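Local coordinates for protein tyrosyl-tRNA synthetase (Archaeoglobus fulgidus, PDB 2CYB) that probably attaches tyrosine to tRNA(Tyr) in two steps, activation by ATP and transfer to the acceptor end, working as a homodimer, at residues Q60-H74 with L102-Q116. Numbering follows the deposited sequence.
Sequences QEAGFEIIVLLADIH and LDESRAKFVLGSEYQ. With TYR (tyrosine), chain C.
Strands 65-70 and 108-111 pair in parallel at one margin of the class I synthetase Rossmann fold, Val68 beside Phe109 and Leu69 beside Val110, with a mostly helical crossover between them. Backbone bonds run from Lys108 N to Ile66 O as far as Gly112 N to Leu70 O (3.0 Å). Packing is close on the face of Val68: its CB lies over the Phe109 ring, 4.2 Å from the centroid, while chi1 174° sets CG1 anti to the backbone N and leaves CG2 anti to the carbonyl carbon, where it meets Leu102 CD1 at 3.9 Å. On the other face Leu69 reaches Tyr115 with CD1 and the bound tyrosine with CD2, 3.3 Å from its OH. The end where strand 65-70 begins is looser and more open to solvent; there exposed Arg106 extends across Gln60 and a water links Ile66 N to Arg106 O. Beyond the strands, the carboxylate of Asp72 grips Ser113 with both syn lone pairs, OD1 taking OG at 2.6 Å and OD2 the backbone N at 2.9 Å. An alanine here would probably leave both the hydroxyl and the backbone N of Ser113 without their acceptor and weaken the tie between helix 72-77 and the turn after strand 108-111. Gln116, whose NE2 bonds to the tyrosine-binding Asp165, lies at the edge of the His74 ring; the ligand's CE1 sits 3.5 Å above that ring's plane, and a water that donates to Gln116 OE1 accepts from His74 N.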
loop_
_atom_site.group_PDB
_atom_site.type_symbol
_atom_site.label_atom_id
_atom_site.label_comp_id
_atom_site.label_asym_id
_atom_site.label_seq_id
_atom_site.Cartn_x
_atom_site.Cartn_y
_atom_site.Cartn_z
ATOM N N GLN A 60 13.945 29.086 9.921
ATOM C CA GLN A 60 13.556 30.236 9.112
ATOM C C GLN A 60 14.438 31.430 9.501
ATOM O O GLN A 60 14.821 32.245 8.657
ATOM C CB GLN A 60 12.075 30.544 9.351
ATOM C CG GLN A 60 11.455 31.552 8.398
ATOM C CD GLN A 60 11.870 32.974 8.705
ATOM O OE1 GLN A 60 11.742 33.430 9.839
ATOM N NE2 GLN A 60 12.363 33.684 7.695
ATOM N N GLU A 61 14.773 31.516 10.785
ATOM C CA GLU A 61 15.619 32.597 11.279
ATOM C C GLU A 61 17.041 32.411 10.768
ATOM O O GLU A 61 17.790 33.378 10.623
ATOM C CB GLU A 61 15.621 32.617 12.811
ATOM C CG GLU A 61 16.513 33.687 13.407
ATOM C CD GLU A 61 16.469 33.707 14.923
ATOM O OE1 GLU A 61 17.205 34.519 15.527
ATOM O OE2 GLU A 61 15.700 32.914 15.509
ATOM N N ALA A 62 17.412 31.162 10.500
ATOM C CA ALA A 62 18.742 30.848 10.001
ATOM C C ALA A 62 18.810 30.904 8.472
ATOM O O ALA A 62 19.797 30.477 7.882
ATOM C CB ALA A 62 19.180 29.476 10.496
ATOM N N GLY A 63 17.752 31.402 7.838
ATOM C CA GLY A 63 17.764 31.524 6.389
ATOM C C GLY A 63 17.100 30.459 5.531
ATOM O O GLY A 63 17.091 30.584 4.305
ATOM N N PHE A 64 16.550 29.418 6.151
ATOM C CA PHE A 64 15.891 28.345 5.404
ATOM C C PHE A 64 14.521 28.736 4.881
ATOM O O PHE A 64 13.857 29.614 5.436
ATOM C CB PHE A 64 15.683 27.105 6.282
ATOM C CG PHE A 64 16.869 26.201 6.373
ATOM C CD1 PHE A 64 18.041 26.619 6.989
ATOM C CD2 PHE A 64 16.800 24.901 5.872
ATOM C CE1 PHE A 64 19.127 25.759 7.108
ATOM C CE2 PHE A 64 17.879 24.031 5.986
ATOM C CZ PHE A 64 19.049 24.462 6.607
ATOM N N GLU A 65 14.115 28.063 3.805
ATOM C CA GLU A 65 12.793 28.232 3.207
ATOM C C GLU A 65 12.010 27.205 4.019
ATOM O O GLU A 65 12.516 26.110 4.249
ATOM C CB GLU A 65 12.783 27.789 1.736
ATOM C CG GLU A 65 13.561 28.666 0.766
ATOM C CD GLU A 65 13.431 28.190 -0.679
ATOM O OE1 GLU A 65 13.854 28.928 -1.590
ATOM O OE2 GLU A 65 12.912 27.075 -0.909
ATOM N N ILE A 66 10.798 27.538 4.449
ATOM C CA ILE A 66 10.021 26.610 5.264
ATOM C C ILE A 66 8.721 26.117 4.654
ATOM O O ILE A 66 7.905 26.900 4.163
ATOM C CB ILE A 66 9.673 27.230 6.641
ATOM C CG1 ILE A 66 10.950 27.636 7.377
ATOM C CG2 ILE A 66 8.876 26.234 7.478
ATOM C CD1 ILE A 66 11.905 26.500 7.643
ATOM N N ILE A 67 8.529 24.804 4.694
ATOM C CA ILE A 67 7.300 24.212 4.196
ATOM C C ILE A 67 6.633 23.461 5.342
ATOM O O ILE A 67 7.292 22.730 6.080
ATOM C CB ILE A 67 7.557 23.201 3.060
ATOM C CG1 ILE A 67 8.147 23.915 1.845
ATOM C CG2 ILE A 67 6.250 22.505 2.682
ATOM C CD1 ILE A 67 8.384 22.997 0.667
ATOM N N VAL A 68 5.333 23.665 5.507
ATOM C CA VAL A 68 4.587 22.953 6.532
ATOM C C VAL A 68 3.605 22.076 5.781
ATOM O O VAL A 68 2.730 22.575 5.075
ATOM C CB VAL A 68 3.790 23.892 7.449
ATOM C CG1 VAL A 68 2.912 23.071 8.400
ATOM C CG2 VAL A 68 4.740 24.769 8.248
ATOM N N LEU A 69 3.760 20.767 5.918
ATOM C CA LEU A 69 2.868 19.837 5.241
ATOM C C LEU A 69 1.724 19.398 6.139
ATOM O O LEU A 69 1.937 18.777 7.188
ATOM C CB LEU A 69 3.637 18.596 4.765
ATOM C CG LEU A 69 2.765 17.458 4.203
ATOM C CD1 LEU A 69 2.067 17.916 2.925
ATOM C CD2 LEU A 69 3.638 16.246 3.925
ATOM N N LEU A 70 0.511 19.753 5.735
ATOM C CA LEU A 70 -0.682 19.341 6.450
ATOM C C LEU A 70 -0.965 18.020 5.728
ATOM O O LEU A 70 -1.567 17.996 4.658
ATOM C CB LEU A 70 -1.804 20.358 6.233
ATOM C CG LEU A 70 -1.485 21.754 6.802
ATOM C CD1 LEU A 70 -2.406 22.801 6.204
ATOM C CD2 LEU A 70 -1.626 21.731 8.309
ATOM N N ALA A 71 -0.488 16.925 6.311
ATOM C CA ALA A 71 -0.619 15.603 5.708
ATOM C C ALA A 71 -1.984 14.965 5.888
ATOM O O ALA A 71 -2.132 14.019 6.658
ATOM C CB ALA A 71 0.479 14.678 6.276
ATOM N N ASP A 72 -2.983 15.452 5.153
ATOM C CA ASP A 72 -4.332 14.926 5.286
ATOM C C ASP A 72 -4.496 13.471 4.861
ATOM O O ASP A 72 -5.232 12.729 5.496
ATOM C CB ASP A 72 -5.343 15.807 4.526
ATOM C CG ASP A 72 -4.951 16.056 3.077
ATOM O OD1 ASP A 72 -5.814 16.550 2.321
ATOM O OD2 ASP A 72 -3.793 15.785 2.688
ATOM N N ILE A 73 -3.826 13.066 3.788
ATOM C CA ILE A 73 -3.926 11.677 3.347
ATOM C C ILE A 73 -3.279 10.772 4.403
ATOM O O ILE A 73 -3.806 9.710 4.715
ATOM C CB ILE A 73 -3.222 11.463 2.003
ATOM C CG1 ILE A 73 -3.844 12.378 0.939
ATOM C CG2 ILE A 73 -3.331 10.002 1.586
ATOM C CD1 ILE A 73 -5.322 12.191 0.757
ATOM N N HIS A 74 -2.145 11.198 4.955
ATOM C CA HIS A 74 -1.490 10.400 5.993
ATOM C C HIS A 74 -2.413 10.206 7.195
ATOM O O HIS A 74 -2.502 9.105 7.754
ATOM C CB HIS A 74 -0.182 11.053 6.447
ATOM C CG HIS A 74 0.963 10.797 5.521
ATOM N ND1 HIS A 74 1.154 11.512 4.358
ATOM C CD2 HIS A 74 1.948 9.867 5.561
ATOM C CE1 HIS A 74 2.210 11.035 3.722
ATOM N NE2 HIS A 74 2.709 10.037 4.430
ATOM N N LEU A 102 4.227 30.828 12.671
ATOM C CA LEU A 102 4.533 30.400 11.312
ATOM C C LEU A 102 3.615 31.082 10.301
ATOM O O LEU A 102 2.850 30.420 9.593
ATOM C CB LEU A 102 4.416 28.876 11.184
ATOM C CG LEU A 102 5.564 28.062 11.785
ATOM C CD1 LEU A 102 5.275 26.574 11.647
ATOM C CD2 LEU A 102 6.864 28.416 11.076
ATOM N N ASP A 103 3.700 32.410 10.236
ATOM C CA ASP A 103 2.883 33.189 9.310
ATOM C C ASP A 103 3.220 32.848 7.862
ATOM O O ASP A 103 4.328 32.403 7.554
ATOM C CB ASP A 103 3.076 34.688 9.562
ATOM C CG ASP A 103 4.531 35.102 9.524
ATOM O OD1 ASP A 103 5.142 35.042 8.435
ATOM O OD2 ASP A 103 5.066 35.479 10.587
ATOM N N GLU A 104 2.259 33.071 6.973
ATOM C CA GLU A 104 2.430 32.751 5.563
ATOM C C GLU A 104 3.494 33.529 4.795
ATOM O O GLU A 104 3.637 33.362 3.585
ATOM C CB GLU A 104 1.082 32.853 4.853
ATOM C CG GLU A 104 0.109 31.781 5.311
ATOM C CD GLU A 104 -1.164 31.753 4.500
ATOM O OE1 GLU A 104 -2.004 32.662 4.669
ATOM O OE2 GLU A 104 -1.320 30.821 3.686
ATOM N N SER A 105 4.244 34.377 5.492
ATOM C CA SER A 105 5.310 35.129 4.848
ATOM C C SER A 105 6.623 34.442 5.207
ATOM O O SER A 105 7.651 34.673 4.574
ATOM C CB SER A 105 5.330 36.579 5.337
ATOM O OG SER A 105 5.754 36.662 6.686
ATOM N N ARG A 106 6.572 33.589 6.228
ATOM C CA ARG A 106 7.747 32.856 6.684
ATOM C C ARG A 106 7.666 31.362 6.359
ATOM O O ARG A 106 8.683 30.667 6.351
ATOM C CB ARG A 106 7.929 33.030 8.197
ATOM C CG ARG A 106 8.241 34.453 8.642
ATOM C CD ARG A 106 8.566 34.502 10.134
ATOM N NE ARG A 106 8.961 35.836 10.591
ATOM C CZ ARG A 106 10.020 36.508 10.145
ATOM N NH1 ARG A 106 10.810 35.982 9.219
ATOM N NH2 ARG A 106 10.294 37.710 10.630
ATOM N N ALA A 107 6.461 30.871 6.088
ATOM C CA ALA A 107 6.278 29.456 5.782
ATOM C C ALA A 107 5.197 29.198 4.732
ATOM O O ALA A 107 4.195 29.909 4.666
ATOM C CB ALA A 107 5.947 28.699 7.061
ATOM N N LYS A 108 5.409 28.164 3.922
ATOM C CA LYS A 108 4.465 27.785 2.874
ATOM C C LYS A 108 3.694 26.541 3.300
ATOM O O LYS A 108 4.287 25.480 3.504
ATOM C CB LYS A 108 5.216 27.495 1.573
ATOM C CG LYS A 108 4.326 27.081 0.403
ATOM C CD LYS A 108 5.159 26.838 -0.852
ATOM C CE LYS A 108 4.296 26.654 -2.090
ATOM N NZ LYS A 108 3.407 25.467 -1.991
ATOM N N PHE A 109 2.377 26.670 3.434
ATOM C CA PHE A 109 1.551 25.537 3.823
ATOM C C PHE A 109 1.104 24.748 2.601
ATOM O O PHE A 109 0.656 25.318 1.603
ATOM C CB PHE A 109 0.329 26.003 4.624
ATOM C CG PHE A 109 0.675 26.572 5.973
ATOM C CD1 PHE A 109 1.237 27.840 6.087
ATOM C CD2 PHE A 109 0.485 25.817 7.128
ATOM C CE1 PHE A 109 1.612 28.345 7.329
ATOM C CE2 PHE A 109 0.856 26.309 8.375
ATOM C CZ PHE A 109 1.422 27.575 8.479
ATOM N N VAL A 110 1.246 23.428 2.683
ATOM C CA VAL A 110 0.858 22.541 1.591
ATOM C C VAL A 110 -0.054 21.431 2.105
ATOM O O VAL A 110 0.167 20.876 3.185
ATOM C CB VAL A 110 2.106 21.899 0.925
ATOM C CG1 VAL A 110 1.684 20.859 -0.112
ATOM C CG2 VAL A 110 2.947 22.975 0.262
ATOM N N LEU A 111 -1.099 21.133 1.341
ATOM C CA LEU A 111 -2.017 20.059 1.697
ATOM C C LEU A 111 -1.543 18.826 0.930
ATOM O O LEU A 111 -1.367 18.876 -0.286
ATOM C CB LEU A 111 -3.453 20.396 1.279
ATOM C CG LEU A 111 -4.546 20.484 2.350
ATOM C CD1 LEU A 111 -5.893 20.644 1.659
ATOM C CD2 LEU A 111 -4.562 19.241 3.224
ATOM N N GLY A 112 -1.321 17.727 1.639
ATOM C CA GLY A 112 -0.868 16.517 0.976
ATOM C C GLY A 112 -1.697 16.153 -0.249
ATOM O O GLY A 112 -1.141 15.854 -1.308
ATOM N N SER A 113 -3.017 16.186 -0.112
ATOM C CA SER A 113 -3.897 15.841 -1.225
ATOM C C SER A 113 -3.649 16.690 -2.477
ATOM O O SER A 113 -4.112 16.345 -3.560
ATOM C CB SER A 113 -5.365 15.948 -0.796
ATOM O OG SER A 113 -5.639 17.187 -0.163
ATOM N N GLU A 114 -2.916 17.792 -2.332
ATOM C CA GLU A 114 -2.606 18.672 -3.466
ATOM C C GLU A 114 -1.734 18.006 -4.534
ATOM O O GLU A 114 -1.790 18.375 -5.713
ATOM C CB GLU A 114 -1.869 19.928 -2.990
ATOM C CG GLU A 114 -2.711 20.989 -2.321
ATOM C CD GLU A 114 -1.870 22.199 -1.911
ATOM O OE1 GLU A 114 -1.003 22.615 -2.709
ATOM O OE2 GLU A 114 -2.075 22.734 -0.800
ATOM N N TYR A 115 -0.917 17.041 -4.123
ATOM C CA TYR A 115 -0.029 16.369 -5.059
ATOM C C TYR A 115 0.117 14.861 -4.841
ATOM O O TYR A 115 0.636 14.166 -5.708
ATOM C CB TYR A 115 1.365 16.991 -4.978
ATOM C CG TYR A 115 2.022 16.767 -3.630
ATOM C CD1 TYR A 115 1.757 17.614 -2.552
ATOM C CD2 TYR A 115 2.879 15.682 -3.424
ATOM C CE1 TYR A 115 2.335 17.391 -1.294
ATOM C CE2 TYR A 115 3.458 15.445 -2.170
ATOM C CZ TYR A 115 3.183 16.304 -1.112
ATOM O OH TYR A 115 3.760 16.078 0.127
ATOM N N GLN A 116 -0.323 14.353 -3.694
ATOM C CA GLN A 116 -0.164 12.922 -3.413
ATOM C C GLN A 116 -1.049 11.968 -4.218
ATOM O O GLN A 116 -0.941 10.753 -4.066
ATOM C CB GLN A 116 -0.337 12.662 -1.912
ATOM C CG GLN A 116 0.726 13.362 -1.094
ATOM C CD GLN A 116 0.482 13.290 0.405
ATOM O OE1 GLN A 116 -0.659 13.269 0.869
ATOM N NE2 GLN A 116 1.561 13.276 1.169
HETATM N N TYR C . 4.718 10.843 10.427
HETATM C CA TYR C . 4.525 12.194 11.008
HETATM C C TYR C . 4.003 12.107 12.440
HETATM O O TYR C . 3.796 13.169 13.048
HETATM C CB TYR C . 3.560 12.993 10.127
HETATM C CG TYR C . 4.116 13.199 8.738
HETATM C CD1 TYR C . 3.415 12.783 7.606
HETATM C CD2 TYR C . 5.362 13.814 8.562
HETATM C CE1 TYR C . 3.945 12.981 6.319
HETATM C CE2 TYR C . 5.895 14.013 7.301
HETATM C CZ TYR C . 5.185 13.599 6.182
HETATM O OH TYR C . 5.718 13.823 4.937
HETATM O OXT TYR C . 3.825 10.976 12.940
HETATM O O HOH W 1 10.291 30.259 4.491
HETATM O O HOH W 2 -0.718 13.379 3.499
#